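Local coordinates for uncharacterized protein (Pyrococcus furiosus, PDB 4XLZ) that probably removes an acetyl group from N,N'-diacetylchitobiose as a metal-dependent deacetylase of carbohydrate esterase family 14, at residues P139-P144 with T154-I159; F186-Y191 with F250-G255; C66-Y71 with Y109-L114; K126-E131 with E160-S165. One frame throughout, in Å; residues are numbered along the deposited sequence.

Contact 1: P139-P144 with T154-I159; sequences PDPWLP and TGFLAI
Pro141 lies on Phe156 in a CH-pi contact that joins loop 139-144 to helix 154-159. Pro141 CB stands 3.5 Å from the centroid of the Phe156 ring and only 2° off the ring normal. Phe156 CG is anti to its own carbonyl carbon (chi1 -76°), and this brings the ring to the loop.

The aromatic contact is T-shaped. The edge of Phe156 points at the face of Trp142, with the planes at 89°. The leading atom is Phe156 CE1, 3.6 Å from Trp142 NE1.

Ile159 adds further apolar contacts. Its CD1 lies 3.7 Å from Trp142 CZ3 and 4.0 Å from Pro141 CD. Pro139 CD meets Thr154 CG2 at 3.8 Å.

The backbones also come close. Gly155 has no side chain, and its CA is 3.2 Å from Pro139 O and 4.7 Å from Pro141 CA.

Polar bonds shape the loop itself. Trp142 N donates to Asp140 OD2 at 2.9 Å, from above the carboxylate plane. Asp140 OD1 is hydrogen-bonded to Thr192 OG1.

In the second subunit, Arg152 makes a cation-pi contact with Phe156, and Tyr145 meets Trp142 edge-to-face. The loop follows the carboxyl end of strand 135-139 and folds back on the next helix, which carries the cadmium ligand His151. Its bend is an Asx turn set within a type I turn.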
loop_
_atom_site.group_PDB
_atom_site.type_symbol
_atom_site.label_atom_id
_atom_site.label_comp_id
_atom_site.label_asym_id
_atom_site.label_seq_id
_atom_site.Cartn_x
_atom_site.Cartn_y
_atom_site.Cartn_z
ATOM N N PRO A 139 23.002 -9.424 4.592
ATOM C CA PRO A 139 23.741 -8.458 3.741
ATOM C C PRO A 139 23.851 -7.080 4.328
ATOM O O PRO A 139 22.906 -6.659 5.015
ATOM C CB PRO A 139 22.908 -8.388 2.428
ATOM C CG PRO A 139 22.134 -9.758 2.427
ATOM C CD PRO A 139 21.811 -9.976 3.926
ATOM N N ASP A 140 24.917 -6.370 4.038
ATOM C CA ASP A 140 25.047 -4.974 4.460
ATOM C C ASP A 140 24.174 -4.133 3.521
ATOM O O ASP A 140 24.491 -3.991 2.338
ATOM C CB ASP A 140 26.546 -4.637 4.265
ATOM C CG ASP A 140 26.868 -3.211 4.635
ATOM O OD1 ASP A 140 28.104 -2.884 4.799
ATOM O OD2 ASP A 140 25.948 -2.363 4.771
ATOM N N PRO A 141 23.101 -3.521 4.047
ATOM C CA PRO A 141 22.215 -2.780 3.097
ATOM C C PRO A 141 22.807 -1.462 2.664
ATOM O O PRO A 141 22.213 -0.919 1.718
ATOM C CB PRO A 141 20.948 -2.549 4.043
ATOM C CG PRO A 141 21.586 -2.397 5.468
ATOM C CD PRO A 141 22.699 -3.518 5.485
ATOM N N TRP A 142 23.908 -1.087 3.200
ATOM C CA TRP A 142 24.563 0.169 2.755
ATOM C C TRP A 142 25.675 -0.140 1.755
ATOM O O TRP A 142 26.452 0.806 1.396
ATOM C CB TRP A 142 25.205 0.863 3.939
ATOM C CG TRP A 142 24.092 1.314 4.922
ATOM C CD1 TRP A 142 23.223 2.369 4.753
ATOM C CD2 TRP A 142 23.767 0.657 6.158
ATOM N NE1 TRP A 142 22.356 2.417 5.861
ATOM C CE2 TRP A 142 22.685 1.389 6.734
ATOM C CE3 TRP A 142 24.347 -0.398 6.861
ATOM C CZ2 TRP A 142 22.129 1.038 7.993
ATOM C CZ3 TRP A 142 23.747 -0.813 8.084
ATOM C CH2 TRP A 142 22.674 -0.061 8.625
ATOM N N LEU A 143 25.754 -1.330 1.171
ATOM C CA LEU A 143 26.822 -1.577 0.140
ATOM C C LEU A 143 26.647 -0.581 -1.004
ATOM O O LEU A 143 25.576 -0.443 -1.635
ATOM C CB LEU A 143 26.540 -2.977 -0.352
ATOM C CG LEU A 143 27.511 -3.407 -1.516
ATOM C CD1 LEU A 143 28.992 -3.554 -0.905
ATOM C CD2 LEU A 143 27.094 -4.766 -2.127
ATOM N N PRO A 144 27.764 0.104 -1.385
ATOM C CA PRO A 144 27.577 1.080 -2.464
ATOM C C PRO A 144 27.167 0.448 -3.765
ATOM O O PRO A 144 27.673 -0.668 -4.142
ATOM C CB PRO A 144 28.988 1.775 -2.564
ATOM C CG PRO A 144 29.551 1.626 -1.095
ATOM C CD PRO A 144 29.011 0.236 -0.621
ATOM N N THR A 154 16.526 -7.001 2.490
ATOM C CA THR A 154 16.882 -8.015 3.451
ATOM C C THR A 154 17.766 -7.479 4.527
ATOM O O THR A 154 17.630 -7.837 5.741
ATOM C CB THR A 154 17.570 -9.170 2.651
ATOM O OG1 THR A 154 16.637 -9.766 1.768
ATOM C CG2 THR A 154 18.045 -10.269 3.653
ATOM N N GLY A 155 18.795 -6.657 4.139
ATOM C CA GLY A 155 19.705 -6.130 5.150
ATOM C C GLY A 155 18.994 -5.267 6.224
ATOM O O GLY A 155 19.214 -5.467 7.401
ATOM N N PHE A 156 18.207 -4.332 5.701
ATOM C CA PHE A 156 17.542 -3.436 6.685
ATOM C C PHE A 156 16.558 -4.201 7.521
ATOM O O PHE A 156 16.522 -3.992 8.729
ATOM C CB PHE A 156 16.759 -2.334 5.879
ATOM C CG PHE A 156 17.639 -1.236 5.282
ATOM C CD1 PHE A 156 18.524 -0.536 6.111
ATOM C CD2 PHE A 156 17.545 -1.025 3.893
ATOM C CE1 PHE A 156 19.316 0.513 5.517
ATOM C CE2 PHE A 156 18.374 0.010 3.301
ATOM C CZ PHE A 156 19.251 0.751 4.143
ATOM N N LEU A 157 15.754 -5.054 6.901
ATOM C CA LEU A 157 14.748 -5.821 7.705
ATOM C C LEU A 157 15.435 -6.734 8.720
ATOM O O LEU A 157 14.907 -6.929 9.828
ATOM C CB LEU A 157 13.874 -6.630 6.812
ATOM C CG LEU A 157 12.931 -5.810 5.859
ATOM C CD1 LEU A 157 12.361 -6.786 4.744
ATOM C CD2 LEU A 157 11.739 -5.217 6.685
ATOM N N ALA A 158 16.605 -7.292 8.371
ATOM C CA ALA A 158 17.265 -8.164 9.358
ATOM C C ALA A 158 17.764 -7.409 10.556
ATOM O O ALA A 158 17.510 -7.796 11.699
ATOM C CB ALA A 158 18.506 -8.827 8.638
ATOM N N ILE A 159 18.355 -6.202 10.334
ATOM C CA ILE A 159 18.890 -5.388 11.423
ATOM C C ILE A 159 17.699 -4.985 12.307
ATOM O O ILE A 159 17.745 -5.060 13.527
ATOM C CB ILE A 159 19.603 -4.155 10.871
ATOM C CG1 ILE A 159 20.860 -4.657 10.165
ATOM C CG2 ILE A 159 19.988 -3.202 12.036
ATOM C CD1 ILE A 159 21.516 -3.525 9.277
#

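Contact 2: F186-Y191 with F250-G255. With HEZ (hexane-1,6-diol), chain L.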
loop_
_atom_site.group_PDB
_atom_site.type_symbol
_atom_site.label_atom_id
_atom_site.label_comp_id
_atom_site.label_asym_id
_atom_site.label_seq_id
_atom_site.Cartn_x
_atom_site.Cartn_y
_atom_site.Cartn_z
ATOM N N PHE A 186 25.115 -10.970 18.578
ATOM C CA PHE A 186 25.808 -10.135 17.538
ATOM C C PHE A 186 25.060 -10.248 16.225
ATOM O O PHE A 186 24.428 -11.308 15.893
ATOM C CB PHE A 186 27.315 -10.599 17.322
ATOM C CG PHE A 186 27.454 -12.004 16.740
ATOM C CD1 PHE A 186 27.594 -13.111 17.593
ATOM C CD2 PHE A 186 27.557 -12.159 15.292
ATOM C CE1 PHE A 186 27.747 -14.383 16.959
ATOM C CE2 PHE A 186 27.694 -13.410 14.705
ATOM C CZ PHE A 186 27.823 -14.515 15.547
ATOM N N ILE A 187 25.251 -9.162 15.483
ATOM C CA ILE A 187 24.905 -9.167 13.997
ATOM C C ILE A 187 26.288 -9.098 13.259
ATOM O O ILE A 187 27.222 -8.351 13.688
ATOM C CB ILE A 187 24.159 -7.898 13.685
ATOM C CG1 ILE A 187 22.785 -8.080 14.288
ATOM C CG2 ILE A 187 24.005 -7.741 12.122
ATOM C CD1 ILE A 187 22.042 -6.647 14.221
ATOM N N ALA A 188 26.307 -9.818 12.136
ATOM C CA ALA A 188 27.468 -9.581 11.250
ATOM C C ALA A 188 26.948 -9.396 9.842
ATOM O O ALA A 188 26.175 -10.214 9.367
ATOM C CB ALA A 188 28.431 -10.868 11.339
ATOM N N LEU A 189 27.432 -8.332 9.170
ATOM C CA LEU A 189 26.912 -7.999 7.808
ATOM C C LEU A 189 27.942 -8.532 6.804
ATOM O O LEU A 189 29.129 -8.159 6.858
ATOM C CB LEU A 189 26.765 -6.489 7.643
ATOM C CG LEU A 189 25.760 -5.970 8.728
ATOM C CD1 LEU A 189 25.757 -4.450 8.441
ATOM C CD2 LEU A 189 24.369 -6.576 8.565
ATOM N N TYR A 190 27.450 -9.343 5.878
ATOM C CA TYR A 190 28.330 -9.786 4.750
ATOM C C TYR A 190 27.969 -9.000 3.500
ATOM O O TYR A 190 27.143 -8.109 3.535
ATOM C CB TYR A 190 28.241 -11.302 4.550
ATOM C CG TYR A 190 26.854 -11.917 4.155
ATOM C CD1 TYR A 190 25.860 -12.269 5.153
ATOM C CD2 TYR A 190 26.521 -12.070 2.810
ATOM C CE1 TYR A 190 24.681 -12.805 4.710
ATOM C CE2 TYR A 190 25.285 -12.629 2.424
ATOM C CZ TYR A 190 24.361 -12.941 3.397
ATOM O OH TYR A 190 23.183 -13.505 2.931
ATOM N N TYR A 191 28.615 -9.303 2.363
ATOM C CA TYR A 191 28.443 -8.494 1.170
ATOM C C TYR A 191 28.751 -7.010 1.495
ATOM O O TYR A 191 27.900 -6.104 1.215
ATOM C CB TYR A 191 27.060 -8.645 0.514
ATOM C CG TYR A 191 26.708 -9.918 -0.246
ATOM C CD1 TYR A 191 27.691 -10.617 -0.990
ATOM C CD2 TYR A 191 25.387 -10.390 -0.247
ATOM C CE1 TYR A 191 27.330 -11.727 -1.714
ATOM C CE2 TYR A 191 24.990 -11.538 -0.994
ATOM C CZ TYR A 191 26.015 -12.195 -1.708
ATOM O OH TYR A 191 25.585 -13.181 -2.497
ATOM N N PHE A 250 33.271 -9.325 6.991
ATOM C CA PHE A 250 32.022 -9.058 7.766
ATOM C C PHE A 250 32.244 -7.716 8.407
ATOM O O PHE A 250 33.321 -7.302 8.858
ATOM C CB PHE A 250 31.861 -10.109 8.866
ATOM C CG PHE A 250 31.689 -11.465 8.311
ATOM C CD1 PHE A 250 30.450 -11.966 7.881
ATOM C CD2 PHE A 250 32.850 -12.328 8.179
ATOM C CE1 PHE A 250 30.305 -13.201 7.263
ATOM C CE2 PHE A 250 32.687 -13.560 7.543
ATOM C CZ PHE A 250 31.426 -14.054 7.104
ATOM N N ARG A 251 31.096 -7.001 8.570
ATOM C CA ARG A 251 31.120 -5.812 9.378
ATOM C C ARG A 251 30.297 -6.067 10.640
ATOM O O ARG A 251 29.182 -6.515 10.623
ATOM C CB ARG A 251 30.495 -4.581 8.648
ATOM C CG ARG A 251 30.627 -3.323 9.493
ATOM C CD ARG A 251 30.190 -2.102 8.721
ATOM N NE ARG A 251 30.361 -0.911 9.577
ATOM C CZ ARG A 251 31.528 -0.320 9.775
ATOM N NH1 ARG A 251 32.644 -0.765 9.147
ATOM N NH2 ARG A 251 31.556 0.799 10.577
ATOM N N VAL A 252 31.008 -5.834 11.748
ATOM C CA VAL A 252 30.405 -6.017 13.082
ATOM C C VAL A 252 30.536 -4.739 13.849
ATOM O O VAL A 252 31.586 -4.055 13.773
ATOM C CB VAL A 252 31.077 -7.204 13.890
ATOM C CG1 VAL A 252 30.434 -7.397 15.263
ATOM C CG2 VAL A 252 31.065 -8.540 13.075
HETATM N N MSE A 253 29.477 -4.298 14.542
HETATM C CA MSE A 253 29.554 -3.069 15.320
HETATM C C MSE A 253 28.730 -3.314 16.618
HETATM O O MSE A 253 27.870 -4.198 16.695
HETATM C CB MSE A 253 28.785 -1.901 14.617
HETATM C CG MSE A 253 29.335 -1.563 13.205
HETATM SE SE MSE A 253 28.620 0.080 12.531
HETATM C CE MSE A 253 26.741 -0.636 12.298
ATOM N N PRO A 254 28.991 -2.527 17.650
ATOM C CA PRO A 254 28.188 -2.591 18.850
ATOM C C PRO A 254 26.733 -2.256 18.418
ATOM O O PRO A 254 26.506 -1.399 17.494
ATOM C CB PRO A 254 28.685 -1.347 19.684
ATOM C CG PRO A 254 30.091 -1.102 19.236
ATOM C CD PRO A 254 30.017 -1.463 17.708
ATOM N N GLY A 255 25.767 -2.792 19.135
ATOM C CA GLY A 255 24.293 -2.512 18.813
ATOM C C GLY A 255 24.067 -1.044 18.796
ATOM O O GLY A 255 23.283 -0.514 17.944
HETATM O O1 HEZ L . 26.169 -6.803 16.954
HETATM C C1 HEZ L . 24.918 -6.058 17.250
HETATM C C2 HEZ L . 23.940 -6.873 18.159
HETATM C C3 HEZ L . 22.651 -6.030 18.309
HETATM C C4 HEZ L . 21.742 -6.882 19.189
HETATM C C5 HEZ L . 20.434 -6.253 19.639
HETATM C C6 HEZ L . 19.643 -7.472 20.221
HETATM O O6 HEZ L . 20.152 -7.974 21.546
HETATM O O HOH W 1 27.075 -5.960 14.479
#
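Phe250 begins the contact, with its ring beside Tyr190 and Ala188. Phe250 CE1 is 3.9 Å from Tyr190 CB, and Phe250 CD1 is 4.2 Å from Ala188 CB. The backbone joins in, since Phe250 CA makes a CA-H...O contact with Leu189 O.

Arg251 forms a single antiparallel bridge with Leu189, as a hydrogen-bonded pair. Arg251 N donates to Leu189 O at 2.9 Å, and Leu189 N donates back to Arg251 O at 2.9 Å, the latter with an angle of 167°. The arginine chain is extended and leads away from the strand. Its NH2 forms a salt bridge with the carboxylate of Ile267, the last residue.

Both branches of Val252 meet the strand. CG2 touches Ala188 CB at 3.9 Å, and CG1 lies 3.7 Å from Ile187 O.

Met253, a selenomethionine, no longer pairs directly with the strand. Its N donates to water 1, which also bonds Ile187 O and O1 of a hexane-1,6-diol. Met253 O accepts from that O1 at 3.1 Å, and O1 takes the N-H of Ile187 at 2.9 Å. Water and diol, the latter probably from the crystallisation liquor, together bridge Ile187 and Met253 where the chains diverge.

Strand 186-190 is an outermost strand of the parallel sheet, next to strand 135-139. Segment 250-255 runs along its other edge. Phe250 reaches helix 43-57 at Met48 and Thr51, and its ring also meets those of Phe137 and Phe28.

Contact 3: C66-Y71 with Y109-L114; sequences CMTDGY and YRDTEL
Neighbouring parallel strands 61-68 and 103-109 end here, where Thr68 and Tyr109 form a parallel bridge and the chains pass into loops at the carboxyl edge of the sheet. Tyr109 N donates to Met67 O at 3.3 Å, and Asp69 N makes a weak bond to Tyr109 O.

Beyond the strands, Asp69 ties the loops together. Its OD1 accepts from Asp111 N at 2.9 Å, with an angle of 166°, and from Tyr71 N at 3.0 Å. The two donors arrive from opposite faces of the carboxylate plane, which should limit its rotation. A chi1 of 52° places CG between the backbone N and carbonyl carbon and puts OD1 between the two amides.

Arg110 lays its guanidinium flat on the Tyr71 ring. The centres are 4.1 Å apart and the planes 7° apart, giving a stacked cation-pi pair. Arg110 CD adds a CH-pi contact 3.8 Å from the ring centroid. Arg110 NE donates in the guanidinium plane to water 2 at 2.8 Å, and the water donates to Asp69 OD2. Arg110 NH1 bonds Asn108 O of the fourth subunit.

Leu114 CD2 packs 4.0 Å from CB of Met67, which is a selenomethionine. Asp111 OD2 accepts from Met72 N, and the Asp111 side chain is about 7 Å from a cadmium ion. The bond from Tyr71 N to Asp69 closes an Asx turn, and this turn ties the two post-strand loops.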
loop_
_atom_site.group_PDB
_atom_site.type_symbol
_atom_site.label_atom_id
_atom_site.label_comp_id
_atom_site.label_asym_id
_atom_site.label_seq_id
_atom_site.Cartn_x
_atom_site.Cartn_y
_atom_site.Cartn_z
ATOM N N CYS A 66 15.685 -17.895 4.096
ATOM C CA CYS A 66 15.748 -17.414 2.699
ATOM C C CYS A 66 14.512 -16.577 2.497
ATOM O O CYS A 66 13.384 -17.024 2.585
ATOM C CB CYS A 66 15.838 -18.636 1.750
ATOM S SG CYS A 66 16.242 -18.050 0.070
HETATM N N MSE A 67 14.750 -15.315 2.105
HETATM C CA MSE A 67 13.583 -14.360 2.070
HETATM C C MSE A 67 12.689 -14.563 0.885
HETATM O O MSE A 67 11.486 -14.419 0.957
HETATM C CB MSE A 67 14.125 -12.914 1.887
HETATM C CG MSE A 67 15.175 -12.468 2.938
HETATM SE SE MSE A 67 14.455 -12.548 4.779
HETATM C CE MSE A 67 13.170 -11.170 4.649
ATOM N N THR A 68 13.243 -14.998 -0.276
ATOM C CA THR A 68 12.502 -15.132 -1.502
ATOM C C THR A 68 12.700 -16.504 -2.176
ATOM O O THR A 68 13.511 -17.342 -1.704
ATOM C CB THR A 68 12.786 -14.043 -2.569
ATOM O OG1 THR A 68 14.075 -14.340 -3.182
ATOM C CG2 THR A 68 12.826 -12.634 -2.001
ATOM N N ASP A 69 11.940 -16.747 -3.201
ATOM C CA ASP A 69 11.903 -18.100 -3.811
ATOM C C ASP A 69 12.804 -18.170 -5.052
ATOM O O ASP A 69 12.934 -19.253 -5.615
ATOM C CB ASP A 69 10.468 -18.397 -4.226
ATOM C CG ASP A 69 9.797 -17.313 -5.107
ATOM O OD1 ASP A 69 10.570 -16.454 -5.657
ATOM O OD2 ASP A 69 8.525 -17.337 -5.160
ATOM N N GLY A 70 13.472 -17.101 -5.400
ATOM C CA GLY A 70 14.337 -17.209 -6.617
ATOM C C GLY A 70 13.579 -17.352 -7.938
ATOM O O GLY A 70 14.187 -17.691 -9.032
ATOM N N TYR A 71 12.266 -17.076 -8.019
ATOM C CA TYR A 71 11.373 -17.218 -9.186
ATOM C C TYR A 71 11.892 -16.604 -10.455
ATOM O O TYR A 71 11.548 -17.043 -11.551
ATOM C CB TYR A 71 9.995 -16.578 -8.729
ATOM C CG TYR A 71 8.877 -16.571 -9.693
ATOM C CD1 TYR A 71 7.807 -17.494 -9.502
ATOM C CD2 TYR A 71 8.786 -15.611 -10.698
ATOM C CE1 TYR A 71 6.670 -17.443 -10.323
ATOM C CE2 TYR A 71 7.687 -15.539 -11.539
ATOM C CZ TYR A 71 6.618 -16.462 -11.313
ATOM O OH TYR A 71 5.529 -16.401 -12.148
ATOM N N TYR A 109 8.534 -15.213 -0.171
ATOM C CA TYR A 109 8.145 -13.986 -0.949
ATOM C C TYR A 109 8.700 -14.122 -2.395
ATOM O O TYR A 109 9.760 -14.774 -2.593
ATOM C CB TYR A 109 8.702 -12.674 -0.255
ATOM C CG TYR A 109 7.969 -12.479 1.080
ATOM C CD1 TYR A 109 6.703 -11.920 1.048
ATOM C CD2 TYR A 109 8.588 -12.796 2.255
ATOM C CE1 TYR A 109 5.959 -11.762 2.226
ATOM C CE2 TYR A 109 7.879 -12.580 3.510
ATOM C CZ TYR A 109 6.583 -12.132 3.411
ATOM O OH TYR A 109 5.898 -12.050 4.625
ATOM N N ARG A 110 7.982 -13.598 -3.355
ATOM C CA ARG A 110 8.465 -13.795 -4.719
ATOM C C ARG A 110 9.698 -12.898 -4.952
ATOM O O ARG A 110 9.778 -11.731 -4.613
ATOM C CB ARG A 110 7.397 -13.440 -5.748
ATOM C CG ARG A 110 7.921 -13.797 -7.190
ATOM C CD ARG A 110 6.737 -13.652 -8.228
ATOM N NE ARG A 110 5.732 -14.762 -7.956
ATOM C CZ ARG A 110 4.560 -14.834 -8.587
ATOM N NH1 ARG A 110 4.212 -13.893 -9.470
ATOM N NH2 ARG A 110 3.714 -15.821 -8.315
ATOM N N ASP A 111 10.689 -13.513 -5.603
ATOM C CA ASP A 111 11.899 -12.770 -6.070
ATOM C C ASP A 111 11.521 -11.559 -6.865
ATOM O O ASP A 111 10.652 -11.599 -7.718
ATOM C CB ASP A 111 12.587 -13.850 -6.981
ATOM C CG ASP A 111 13.887 -13.431 -7.528
ATOM O OD1 ASP A 111 14.509 -12.392 -7.234
ATOM O OD2 ASP A 111 14.391 -14.301 -8.358
ATOM N N THR A 112 12.191 -10.458 -6.478
ATOM C CA THR A 112 12.028 -9.076 -7.047
ATOM C C THR A 112 10.825 -8.384 -6.383
ATOM O O THR A 112 10.554 -7.219 -6.727
ATOM C CB THR A 112 11.909 -8.909 -8.575
ATOM O OG1 THR A 112 10.706 -9.436 -9.130
ATOM C CG2 THR A 112 13.203 -9.592 -9.256
ATOM N N GLU A 113 10.150 -9.084 -5.457
ATOM C CA GLU A 113 8.883 -8.580 -4.861
ATOM C C GLU A 113 9.025 -8.727 -3.370
ATOM O O GLU A 113 7.925 -8.685 -2.675
ATOM C CB GLU A 113 7.661 -9.348 -5.399
ATOM C CG GLU A 113 7.670 -9.300 -6.984
ATOM C CD GLU A 113 6.442 -9.854 -7.629
ATOM O OE1 GLU A 113 6.370 -9.786 -8.867
ATOM O OE2 GLU A 113 5.544 -10.494 -6.895
ATOM N N LEU A 114 10.169 -8.747 -2.740
ATOM C CA LEU A 114 10.235 -8.773 -1.274
ATOM C C LEU A 114 9.665 -7.474 -0.698
ATOM O O LEU A 114 10.277 -6.444 -1.011
ATOM C CB LEU A 114 11.716 -8.972 -0.862
ATOM C CG LEU A 114 11.884 -9.009 0.679
ATOM C CD1 LEU A 114 11.123 -10.261 1.348
ATOM C CD2 LEU A 114 13.391 -9.106 1.033
HETATM O O HOH W 2 6.375 -17.081 -6.483
#

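Contact 4: K126-E131 with E160-S165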
loop_
_atom_site.group_PDB
_atom_site.type_symbol
_atom_site.label_atom_id
_atom_site.label_comp_id
_atom_site.label_asym_id
_atom_site.label_seq_id
_atom_site.Cartn_x
_atom_site.Cartn_y
_atom_site.Cartn_z
ATOM N N LYS A 126 9.424 -13.786 14.412
ATOM C CA LYS A 126 8.851 -15.091 14.908
ATOM C C LYS A 126 9.961 -16.139 14.892
ATOM O O LYS A 126 10.144 -16.904 15.852
ATOM C CB LYS A 126 7.781 -15.514 13.871
ATOM C CG LYS A 126 7.071 -16.794 14.326
ATOM C CD LYS A 126 5.571 -16.961 13.678
ATOM C CE LYS A 126 5.679 -17.201 12.311
ATOM N NZ LYS A 126 4.176 -16.988 11.832
ATOM N N ILE A 127 10.786 -16.174 13.836
ATOM C CA ILE A 127 11.846 -17.219 13.780
ATOM C C ILE A 127 12.901 -16.898 14.720
ATOM O O ILE A 127 13.471 -17.831 15.406
ATOM C CB ILE A 127 12.400 -17.226 12.345
ATOM C CG1 ILE A 127 11.311 -17.717 11.369
ATOM C CG2 ILE A 127 13.615 -18.251 12.282
ATOM C CD1 ILE A 127 11.598 -17.440 9.845
ATOM N N ILE A 128 13.365 -15.652 14.935
ATOM C CA ILE A 128 14.355 -15.323 15.893
ATOM C C ILE A 128 13.883 -15.718 17.305
ATOM O O ILE A 128 14.726 -16.183 18.063
ATOM C CB ILE A 128 14.728 -13.776 15.786
ATOM C CG1 ILE A 128 15.445 -13.596 14.407
ATOM C CG2 ILE A 128 15.631 -13.311 16.938
ATOM C CD1 ILE A 128 15.633 -12.072 14.091
ATOM N N ARG A 129 12.633 -15.388 17.599
ATOM C CA ARG A 129 12.181 -15.705 18.959
ATOM C C ARG A 129 12.046 -17.198 19.078
ATOM O O ARG A 129 12.330 -17.684 20.236
ATOM C CB ARG A 129 10.865 -15.040 19.229
ATOM C CG ARG A 129 11.005 -13.522 19.392
ATOM C CD ARG A 129 9.555 -12.949 19.485
ATOM N NE ARG A 129 9.705 -11.463 19.792
ATOM C CZ ARG A 129 8.680 -10.565 19.695
ATOM N NH1 ARG A 129 8.902 -9.309 20.103
ATOM N NH2 ARG A 129 7.505 -10.951 19.159
ATOM N N LYS A 130 11.681 -17.941 18.075
ATOM C CA LYS A 130 11.598 -19.456 18.215
ATOM C C LYS A 130 13.004 -20.033 18.388
ATOM O O LYS A 130 13.240 -20.881 19.287
ATOM C CB LYS A 130 10.961 -20.006 16.984
ATOM C CG LYS A 130 10.925 -21.563 16.982
ATOM C CD LYS A 130 9.974 -22.179 17.948
ATOM C CE LYS A 130 10.223 -23.807 17.870
ATOM N NZ LYS A 130 9.064 -24.335 18.704
ATOM N N GLU A 131 13.963 -19.580 17.566
ATOM C CA GLU A 131 15.250 -20.268 17.537
ATOM C C GLU A 131 16.194 -19.712 18.547
ATOM O O GLU A 131 17.203 -20.427 18.917
ATOM C CB GLU A 131 15.844 -20.163 16.091
ATOM C CG GLU A 131 15.138 -20.985 15.067
ATOM C CD GLU A 131 15.385 -22.520 15.142
ATOM O OE1 GLU A 131 14.762 -23.175 14.350
ATOM O OE2 GLU A 131 16.209 -22.906 16.040
ATOM N N GLU A 160 16.642 -4.470 11.662
ATOM C CA GLU A 160 15.428 -4.003 12.410
ATOM C C GLU A 160 14.866 -5.128 13.200
ATOM O O GLU A 160 14.424 -4.939 14.390
ATOM C CB GLU A 160 14.418 -3.493 11.402
ATOM C CG GLU A 160 14.949 -2.227 10.736
ATOM C CD GLU A 160 14.266 -1.976 9.333
ATOM O OE1 GLU A 160 13.287 -2.639 8.968
ATOM O OE2 GLU A 160 14.817 -1.116 8.584
ATOM N N SER A 161 14.729 -6.293 12.582
ATOM C CA SER A 161 14.038 -7.426 13.251
ATOM C C SER A 161 14.889 -7.917 14.425
ATOM O O SER A 161 14.292 -8.363 15.429
ATOM C CB SER A 161 13.833 -8.553 12.281
ATOM O OG SER A 161 12.948 -8.086 11.218
ATOM N N VAL A 162 16.211 -7.925 14.303
ATOM C CA VAL A 162 17.036 -8.283 15.510
ATOM C C VAL A 162 16.703 -7.318 16.676
ATOM O O VAL A 162 16.512 -7.793 17.810
ATOM C CB VAL A 162 18.530 -8.251 15.087
ATOM C CG1 VAL A 162 19.379 -8.353 16.370
ATOM C CG2 VAL A 162 18.794 -9.490 14.162
ATOM N N ALA A 163 16.632 -6.009 16.355
ATOM C CA ALA A 163 16.350 -5.040 17.431
ATOM C C ALA A 163 14.951 -5.318 17.967
ATOM O O ALA A 163 14.699 -5.315 19.203
ATOM C CB ALA A 163 16.369 -3.653 16.865
ATOM N N PHE A 164 13.949 -5.516 17.084
ATOM C CA PHE A 164 12.543 -5.525 17.584
ATOM C C PHE A 164 12.149 -6.798 18.179
ATOM O O PHE A 164 11.133 -6.894 18.947
ATOM C CB PHE A 164 11.589 -5.205 16.381
ATOM C CG PHE A 164 11.796 -3.786 15.805
ATOM C CD1 PHE A 164 12.531 -2.790 16.423
ATOM C CD2 PHE A 164 11.265 -3.574 14.535
ATOM C CE1 PHE A 164 12.710 -1.511 15.774
ATOM C CE2 PHE A 164 11.430 -2.322 13.884
ATOM C CZ PHE A 164 12.179 -1.345 14.467
ATOM N N SER A 165 12.966 -7.877 17.951
ATOM C CA SER A 165 12.669 -9.149 18.658
ATOM C C SER A 165 12.788 -9.045 20.161
ATOM O O SER A 165 12.075 -9.908 20.812
ATOM C CB SER A 165 13.754 -10.193 18.218
ATOM O OG SER A 165 13.531 -10.588 16.870
#
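Ser165 O is gripped by the guanidinium of Arg129. Arg129 NE donates to Ser165 O at 3.0 Å, with an angle of 161°. Arg129 NH1 adds a weak bond to the same oxygen at 3.3 Å. The carbonyl oxygen sits at the edge of the guanidinium, close to its plane. The arginine chain is extended from CG to NE, which carries the group across to Ser165. A cation near the carboxyl end of helix 160-164 would probably be favoured by the helix dipole. NH2 of Arg129 also forms a salt bridge with Asp174, and NH1 bonds Phe170 O.

Ser165 is also held by the turn of chain before it. Its OG donates to Ser161 O at 2.8 Å, and its N donates to the same oxygen at 2.9 Å. These two donors come from opposite faces of the carbonyl plane. Ser165 OG packs 3.4 Å from Ile128 CG2.

Apolar contact is modest. Ile128 CD1 meets Val162 CG2 at 4.1 Å, the two side chains crossing at about a right angle. Both residues also touch Val184.

The helix axes approach to 9.9 Å and cross at -52°. Helix 118-131 leads into strand 135-139, and helix 149-164 follows that strand. The pair are successive helices on one face of the parallel sheet, as in the beta-alpha-beta succession of a Rossmann-like fold.

In the fold
Contact 1 links the others. Its loop meets contact 2 where Asp140 N lies 2.9 Å from Tyr190 O, a probable hydrogen bond. Thr154 OG1, hydrogen-bonded to Asp150 O, packs 3.3 Å from Met67 CG of contact 3. Contacts 1 and 4 share helix 149-164. Contacts 2 and 4 touch through Ile187 CD1 and Val162 CG1, 3.8 Å apart. Contact 3 stays apart from contacts 2 and 4. A cadmium ion, probably that of His40, Asp43 and His151, lies about 7 Å from the side chains of Pro139 and Asp111 and about 8 Å from that of Tyr190. Tyr191 OH is hydrogen-bonded to Asp43 OD1, and Thr68 and Asp111 touch His40.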